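Local coordinates for protein lovastatin nonaketide synthase, polyketide synthase component (Aspergillus terreus, PDB 7CPX) that builds the nonaketide backbone of lovastatin by repeated condensation and reduction with a methylation, yielding carrier-bound dihydromonacolin L together with its partner lovC, at residues L1881-A1885 with L1948-V1952; V2029-L2035 with C2056-A2061. The protein carries 2 engineered substitutions. All blocks are in the same frame, centred on the assembly; numbering follows the deposited sequence.

Interaction 1 of 2, residues L1881-A1885 with L1948-V1952; sequences LRVQA and LAETV. Engineered in segment 1881-1885: Gln1884 (natural residue Gly), Ala1885 (natural residue Gln).
Strand 1881-1883 meets helix 1948-1952 at Arg1882 and Leu1948, the two axes coming within 8.8 Å at an angle of 38°, and the closest pair of CA atoms is Gln1884 with Leu1948. No hydrogen bond spans the contact, in which Leu1948 buries the most surface, lodged against a bent backbone. With CB of Leu1948 already directed at the strand, a chi1 of -178° sets CG opposite the backbone N and continues the side chain toward the turn. Its CG lies against Arg1882 O at 3.1 Å, and its CD2 methyl reaches Gln1884 N at 3.1 Å. The aliphatic part of Arg1882 passes Leu1948 at about a right angle, with Arg1882 CG 3.4 Å from Leu1948 CD2; the other methyl, Leu1948 CD1, is 4.0 Å from Arg1882 CD. Because the arginine chain is extended from CG to NE, its guanidinium is carried on to the next helical turn, and there Val1952 CG1 stands over the centre of one face, 4.2 Å above the plane. Gln1884 and Ala1885, both engineered, adopt left-handed backbone conformations that turn the chain over the leucine. The amide end of Gln1884 leads away from the helix, while its CB approaches Thr1951 CG2 at the margin. Thr1951 OG1 itself is hydrogen-bonded to Val1947 O. Arg1882 also packs on Gly2055 of the second subunit. The contact thus sets the part of strand 1869-1883 that leads into its hairpin with strand 1887-1898 against the last turns of helix 1935-1953, with Tyr2087 of helix 2085-2095 touching Val1883 and Gln1884.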
ATOM      1  N   LEU A1881      33.289  29.928  11.781  1.00119.10           N
ATOM      2  CA  LEU A1881      32.996  29.856  13.204  1.00119.10           C
ATOM      3  C   LEU A1881      32.333  31.142  13.676  1.00119.10           C
ATOM      4  O   LEU A1881      32.787  32.244  13.355  1.00119.10           O
ATOM      5  CB  LEU A1881      34.268  29.605  14.011  1.00119.10           C
ATOM      6  CG  LEU A1881      34.759  28.158  14.020  1.00119.10           C
ATOM      7  CD1 LEU A1881      35.221  27.731  12.638  1.00119.10           C
ATOM      8  CD2 LEU A1881      35.870  27.992  15.031  1.00119.10           C
ATOM      9  N   ARG A1882      31.256  30.990  14.440  1.00120.45           N
ATOM     10  CA  ARG A1882      30.589  32.142  15.026  1.00120.45           C
ATOM     11  C   ARG A1882      31.519  32.832  16.014  1.00120.45           C
ATOM     12  O   ARG A1882      32.248  32.179  16.767  1.00120.45           O
ATOM     13  CB  ARG A1882      29.300  31.707  15.719  1.00120.45           C
ATOM     14  CG  ARG A1882      28.427  32.849  16.202  1.00120.45           C
ATOM     15  CD  ARG A1882      27.231  32.327  16.979  1.00120.45           C
ATOM     16  NE  ARG A1882      26.341  33.399  17.410  1.00120.45           N
ATOM     17  CZ  ARG A1882      25.274  33.223  18.177  1.00120.45           C
ATOM     18  NH1 ARG A1882      24.933  32.025  18.625  1.00120.45           N
ATOM     19  NH2 ARG A1882      24.529  34.275  18.504  1.00120.45           N
ATOM     20  N   VAL A1883      31.499  34.161  16.004  1.00121.95           N
ATOM     21  CA  VAL A1883      32.422  34.973  16.789  1.00121.95           C
ATOM     22  C   VAL A1883      31.610  35.988  17.582  1.00121.95           C
ATOM     23  O   VAL A1883      31.132  36.984  17.023  1.00121.95           O
ATOM     24  CB  VAL A1883      33.461  35.669  15.902  1.00121.95           C
ATOM     25  CG1 VAL A1883      34.200  36.734  16.686  1.00121.95           C
ATOM     26  CG2 VAL A1883      34.431  34.645  15.337  1.00121.95           C
ATOM     27  N   GLN A1884      31.463  35.736  18.883  1.00125.25           N
ATOM     28  CA  GLN A1884      30.816  36.653  19.825  1.00125.25           C
ATOM     29  C   GLN A1884      29.612  37.351  19.197  1.00125.25           C
ATOM     30  O   GLN A1884      29.440  38.567  19.294  1.00125.25           O
ATOM     31  CB  GLN A1884      31.816  37.674  20.365  1.00125.25           C
ATOM     32  CG  GLN A1884      32.502  38.514  19.298  1.00125.25           C
ATOM     33  CD  GLN A1884      32.889  39.889  19.804  1.00125.25           C
ATOM     34  OE1 GLN A1884      34.070  40.233  19.865  1.00125.25           O
ATOM     35  NE2 GLN A1884      31.892  40.688  20.166  1.00125.25           N
ATOM     36  N   ALA A1885      28.772  36.559  18.530  1.00122.19           N
ATOM     37  CA  ALA A1885      27.523  37.055  17.965  1.00122.19           C
ATOM     38  C   ALA A1885      27.750  38.090  16.867  1.00122.19           C
ATOM     39  O   ALA A1885      26.789  38.670  16.353  1.00122.19           O
ATOM     40  CB  ALA A1885      26.643  37.653  19.066  1.00122.19           C
ATOM     41  N   LEU A1948      33.538  31.555  21.659  1.00123.50           N
ATOM     42  CA  LEU A1948      32.148  31.786  21.289  1.00123.50           C
ATOM     43  C   LEU A1948      31.213  31.081  22.262  1.00123.50           C
ATOM     44  O   LEU A1948      30.242  31.671  22.752  1.00123.50           O
ATOM     45  CB  LEU A1948      31.910  31.298  19.859  1.00123.50           C
ATOM     46  CG  LEU A1948      30.530  31.474  19.210  1.00123.50           C
ATOM     47  CD1 LEU A1948      29.452  30.617  19.869  1.00123.50           C
ATOM     48  CD2 LEU A1948      30.110  32.937  19.193  1.00123.50           C
ATOM     49  N   ALA A1949      31.498  29.811  22.556  1.00121.54           N
ATOM     50  CA  ALA A1949      30.644  29.060  23.469  1.00121.54           C
ATOM     51  C   ALA A1949      30.617  29.706  24.847  1.00121.54           C
ATOM     52  O   ALA A1949      29.555  29.818  25.471  1.00121.54           O
ATOM     53  CB  ALA A1949      31.125  27.613  23.565  1.00121.54           C
ATOM     54  N   GLU A1950      31.779  30.139  25.338  1.00123.43           N
ATOM     55  CA  GLU A1950      31.844  30.743  26.666  1.00123.43           C
ATOM     56  C   GLU A1950      31.167  32.106  26.703  1.00123.43           C
ATOM     57  O   GLU A1950      30.590  32.480  27.730  1.00123.43           O
ATOM     58  CB  GLU A1950      33.301  30.874  27.113  1.00123.43           C
ATOM     59  CG  GLU A1950      34.051  29.556  27.193  1.00123.43           C
ATOM     60  CD  GLU A1950      33.470  28.613  28.222  1.00123.43           C
ATOM     61  OE1 GLU A1950      32.883  29.096  29.211  1.00123.43           O
ATOM     62  OE2 GLU A1950      33.597  27.384  28.038  1.00123.43           O
ATOM     63  N   THR A1951      31.220  32.859  25.603  1.00125.16           N
ATOM     64  CA  THR A1951      30.756  34.241  25.617  1.00125.16           C
ATOM     65  C   THR A1951      29.256  34.332  25.366  1.00125.16           C
ATOM     66  O   THR A1951      28.541  35.023  26.101  1.00125.16           O
ATOM     67  CB  THR A1951      31.520  35.056  24.571  1.00125.16           C
ATOM     68  OG1 THR A1951      32.929  34.933  24.802  1.00125.16           O
ATOM     69  CG2 THR A1951      31.124  36.526  24.635  1.00125.16           C
ATOM     70  N   VAL A1952      28.759  33.648  24.333  1.00124.41           N
ATOM     71  CA  VAL A1952      27.339  33.756  24.005  1.00124.41           C
ATOM     72  C   VAL A1952      26.485  33.288  25.174  1.00124.41           C
ATOM     73  O   VAL A1952      25.344  33.736  25.338  1.00124.41           O
ATOM     74  CB  VAL A1952      27.016  32.959  22.726  1.00124.41           C
ATOM     75  CG1 VAL A1952      27.861  33.453  21.560  1.00124.41           C
ATOM     76  CG2 VAL A1952      27.216  31.468  22.960  1.00124.41           C
TER

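Interaction 2 of 2, residues V2029-L2035 with C2056-A2061; sequences VQALVDL and CAHYRA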
ATOM      1  N   VAL A2029      24.181  21.812  35.082  1.00118.70           N
ATOM      2  CA  VAL A2029      24.325  22.380  33.748  1.00118.70           C
ATOM      3  C   VAL A2029      23.132  23.273  33.441  1.00118.70           C
ATOM      4  O   VAL A2029      21.976  22.901  33.680  1.00118.70           O
ATOM      5  CB  VAL A2029      24.465  21.264  32.703  1.00118.70           C
ATOM      6  CG1 VAL A2029      24.317  21.833  31.302  1.00118.70           C
ATOM      7  CG2 VAL A2029      25.803  20.569  32.856  1.00118.70           C
ATOM      8  N   GLN A2030      23.412  24.461  32.906  1.00122.06           N
ATOM      9  CA  GLN A2030      22.381  25.397  32.490  1.00122.06           C
ATOM     10  C   GLN A2030      22.330  25.598  30.985  1.00122.06           C
ATOM     11  O   GLN A2030      21.337  26.136  30.482  1.00122.06           O
ATOM     12  CB  GLN A2030      22.598  26.758  33.171  1.00122.06           C
ATOM     13  CG  GLN A2030      22.404  26.733  34.678  1.00122.06           C
ATOM     14  CD  GLN A2030      23.308  27.712  35.396  1.00122.06           C
ATOM     15  OE1 GLN A2030      24.476  27.867  35.042  1.00122.06           O
ATOM     16  NE2 GLN A2030      22.773  28.382  36.409  1.00122.06           N
ATOM     17  N   ALA A2031      23.364  25.185  30.254  1.00119.16           N
ATOM     18  CA  ALA A2031      23.397  25.321  28.808  1.00119.16           C
ATOM     19  C   ALA A2031      24.020  24.077  28.194  1.00119.16           C
ATOM     20  O   ALA A2031      24.877  23.425  28.799  1.00119.16           O
ATOM     21  CB  ALA A2031      24.182  26.565  28.375  1.00119.16           C
ATOM     22  N   LEU A2032      23.570  23.755  26.984  1.00114.35           N
ATOM     23  CA  LEU A2032      24.082  22.631  26.215  1.00114.35           C
ATOM     24  C   LEU A2032      24.636  23.142  24.894  1.00114.35           C
ATOM     25  O   LEU A2032      23.975  23.918  24.196  1.00114.35           O
ATOM     26  CB  LEU A2032      22.989  21.592  25.961  1.00114.35           C
ATOM     27  CG  LEU A2032      23.393  20.401  25.088  1.00114.35           C
ATOM     28  CD1 LEU A2032      24.536  19.629  25.723  1.00114.35           C
ATOM     29  CD2 LEU A2032      22.208  19.487  24.843  1.00114.35           C
ATOM     30  N   VAL A2033      25.843  22.702  24.556  1.00117.62           N
ATOM     31  CA  VAL A2033      26.524  23.101  23.332  1.00117.62           C
ATOM     32  C   VAL A2033      26.846  21.818  22.579  1.00117.62           C
ATOM     33  O   VAL A2033      27.821  21.127  22.896  1.00117.62           O
ATOM     34  CB  VAL A2033      27.790  23.916  23.615  1.00117.62           C
ATOM     35  CG1 VAL A2033      28.473  24.299  22.318  1.00117.62           C
ATOM     36  CG2 VAL A2033      27.447  25.152  24.428  1.00117.62           C
ATOM     37  N   ASP A2034      26.028  21.487  21.584  1.00116.83           N
ATOM     38  CA  ASP A2034      26.217  20.269  20.800  1.00116.83           C
ATOM     39  C   ASP A2034      27.137  20.593  19.631  1.00116.83           C
ATOM     40  O   ASP A2034      26.714  21.186  18.636  1.00116.83           O
ATOM     41  CB  ASP A2034      24.878  19.722  20.321  1.00116.83           C
ATOM     42  CG  ASP A2034      25.026  18.453  19.503  1.00116.83           C
ATOM     43  OD1 ASP A2034      26.154  17.925  19.414  1.00116.83           O
ATOM     44  OD2 ASP A2034      24.012  17.983  18.946  1.00116.83           O
ATOM     45  N   LEU A2035      28.402  20.200  19.751  1.00117.81           N
ATOM     46  CA  LEU A2035      29.379  20.352  18.684  1.00117.81           C
ATOM     47  C   LEU A2035      29.563  19.069  17.889  1.00117.81           C
ATOM     48  O   LEU A2035      30.500  18.975  17.090  1.00117.81           O
ATOM     49  CB  LEU A2035      30.722  20.808  19.257  1.00117.81           C
ATOM     50  CG  LEU A2035      30.678  22.070  20.120  1.00117.81           C
ATOM     51  CD1 LEU A2035      32.084  22.519  20.477  1.00117.81           C
ATOM     52  CD2 LEU A2035      29.924  23.186  19.419  1.00117.81           C
ATOM     53  N   CYS A2056      16.935  24.897  29.576  1.00118.44           N
ATOM     54  CA  CYS A2056      18.379  24.928  29.392  1.00118.44           C
ATOM     55  C   CYS A2056      18.726  25.440  28.001  1.00118.44           C
ATOM     56  O   CYS A2056      18.152  25.000  27.000  1.00118.44           O
ATOM     57  CB  CYS A2056      18.962  23.531  29.608  1.00118.44           C
ATOM     58  SG  CYS A2056      20.700  23.360  29.159  1.00118.44           S
ATOM     59  N   ALA A2057      19.671  26.376  27.941  1.00117.77           N
ATOM     60  CA  ALA A2057      20.078  26.940  26.664  1.00117.77           C
ATOM     61  C   ALA A2057      20.729  25.872  25.797  1.00117.77           C
ATOM     62  O   ALA A2057      21.549  25.078  26.267  1.00117.77           O
ATOM     63  CB  ALA A2057      21.044  28.102  26.883  1.00117.77           C
ATOM     64  N   HIS A2058      20.362  25.858  24.519  1.00114.19           N
ATOM     65  CA  HIS A2058      20.837  24.854  23.580  1.00114.19           C
ATOM     66  C   HIS A2058      21.532  25.529  22.409  1.00114.19           C
ATOM     67  O   HIS A2058      21.030  26.514  21.860  1.00114.19           O
ATOM     68  CB  HIS A2058      19.684  23.990  23.071  1.00114.19           C
ATOM     69  CG  HIS A2058      20.120  22.873  22.177  1.00114.19           C
ATOM     70  ND1 HIS A2058      19.249  22.189  21.357  1.00114.19           N
ATOM     71  CD2 HIS A2058      21.338  22.318  21.976  1.00114.19           C
ATOM     72  CE1 HIS A2058      19.913  21.264  20.687  1.00114.19           C
ATOM     73  NE2 HIS A2058      21.183  21.323  21.044  1.00114.19           N
ATOM     74  N   TYR A2059      22.690  24.990  22.032  1.00116.42           N
ATOM     75  CA  TYR A2059      23.440  25.468  20.876  1.00116.42           C
ATOM     76  C   TYR A2059      23.975  24.265  20.120  1.00116.42           C
ATOM     77  O   TYR A2059      24.726  23.463  20.682  1.00116.42           O
ATOM     78  CB  TYR A2059      24.585  26.391  21.302  1.00116.42           C
ATOM     79  CG  TYR A2059      24.128  27.620  22.049  1.00116.42           C
ATOM     80  CD1 TYR A2059      24.001  27.608  23.430  1.00116.42           C
ATOM     81  CD2 TYR A2059      23.819  28.793  21.374  1.00116.42           C
ATOM     82  CE1 TYR A2059      23.581  28.728  24.118  1.00116.42           C
ATOM     83  CE2 TYR A2059      23.399  29.918  22.053  1.00116.42           C
ATOM     84  CZ  TYR A2059      23.282  29.881  23.426  1.00116.42           C
ATOM     85  OH  TYR A2059      22.863  31.000  24.108  1.00116.42           O
ATOM     86  N   ARG A2060      23.589  24.138  18.856  1.00116.29           N
ATOM     87  CA  ARG A2060      24.032  23.034  18.022  1.00116.29           C
ATOM     88  C   ARG A2060      25.314  23.405  17.280  1.00116.29           C
ATOM     89  O   ARG A2060      25.776  24.547  17.310  1.00116.29           O
ATOM     90  CB  ARG A2060      22.939  22.642  17.028  1.00116.29           C
ATOM     91  CG  ARG A2060      21.719  21.999  17.666  1.00116.29           C
ATOM     92  CD  ARG A2060      20.689  21.610  16.617  1.00116.29           C
ATOM     93  NE  ARG A2060      19.601  20.819  17.182  1.00116.29           N
ATOM     94  CZ  ARG A2060      18.526  21.328  17.768  1.00116.29           C
ATOM     95  NH1 ARG A2060      18.358  22.634  17.897  1.00116.29           N
ATOM     96  NH2 ARG A2060      17.596  20.504  18.243  1.00116.29           N
ATOM     97  N   ALA A2061      25.891  22.409  16.605  1.00117.12           N
ATOM     98  CA  ALA A2061      27.088  22.659  15.811  1.00117.12           C
ATOM     99  C   ALA A2061      26.830  23.711  14.743  1.00117.12           C
ATOM    100  O   ALA A2061      27.725  24.502  14.422  1.00117.12           O
ATOM    101  CB  ALA A2061      27.573  21.360  15.170  1.00117.12           C
TER
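Leu2032 and His2058 lie side by side and point the same way from two parallel strands, with CD2 of the leucine 4.1 Å from CD2 of the histidine. The His2058 ring turns its edge back to the neighbouring strand, so that Leu2032 O lies in the ring plane and Asp2034 CB is 4.1 Å from NE2. CE1 of the same ring stands over one face of the Arg2060 guanidinium, which is salt-bridged to Glu2042. Asp2034 directs OD2 to Thr2045 of helix 2041-2051, the helix that covers this face. The opposite face holds Ala2031 against Ala2057, CB to CB 3.8 Å, and Val2033, whose CG2 comes obliquely to Tyr2059 CD1 at 4.3 Å. With CG beside its own backbone N (chi1 -60°), the Tyr2059 ring brings its CD1 edge to Leu2032 O. Four backbone hydrogen bonds alternate along the pair: Ala2057 N to Gln2030 O, Leu2032 N to Ala2057 O, Tyr2059 N to Leu2032 O and Asp2034 N to Tyr2059 O. Strand 2031-2034, helix 2041-2051 and strand 2057-2059 form a beta-alpha-beta crossover at the margin of a five-stranded parallel sheet of order 3-2-1-4-5, consistent with a Rossmann-like fold.

In the fold
Strand 1869-1883 turns into strands 1887-1898 and 1901-1909 before the chain enters helix 1935-1953, and interaction 1 closes this loop of 62 residues. The chain then lays down the strands of the parallel sheet, and interaction 2 closes a shorter loop, 20 residues long, through helix 2041-2051. The two loops follow one another in series, neither nesting nor crossing, yet their centres lie about 12 Å apart. Helix 1935-1953 joins them: it packs on strand 1869-1883 in interaction 1, while its Ile1953 touches Ala2031, Val2033 and Tyr2059. Val1952 O and Tyr2059 OH pack at 3.9 Å. Together they tie the mixed sheet containing strand 1869-1883 to the parallel sheet.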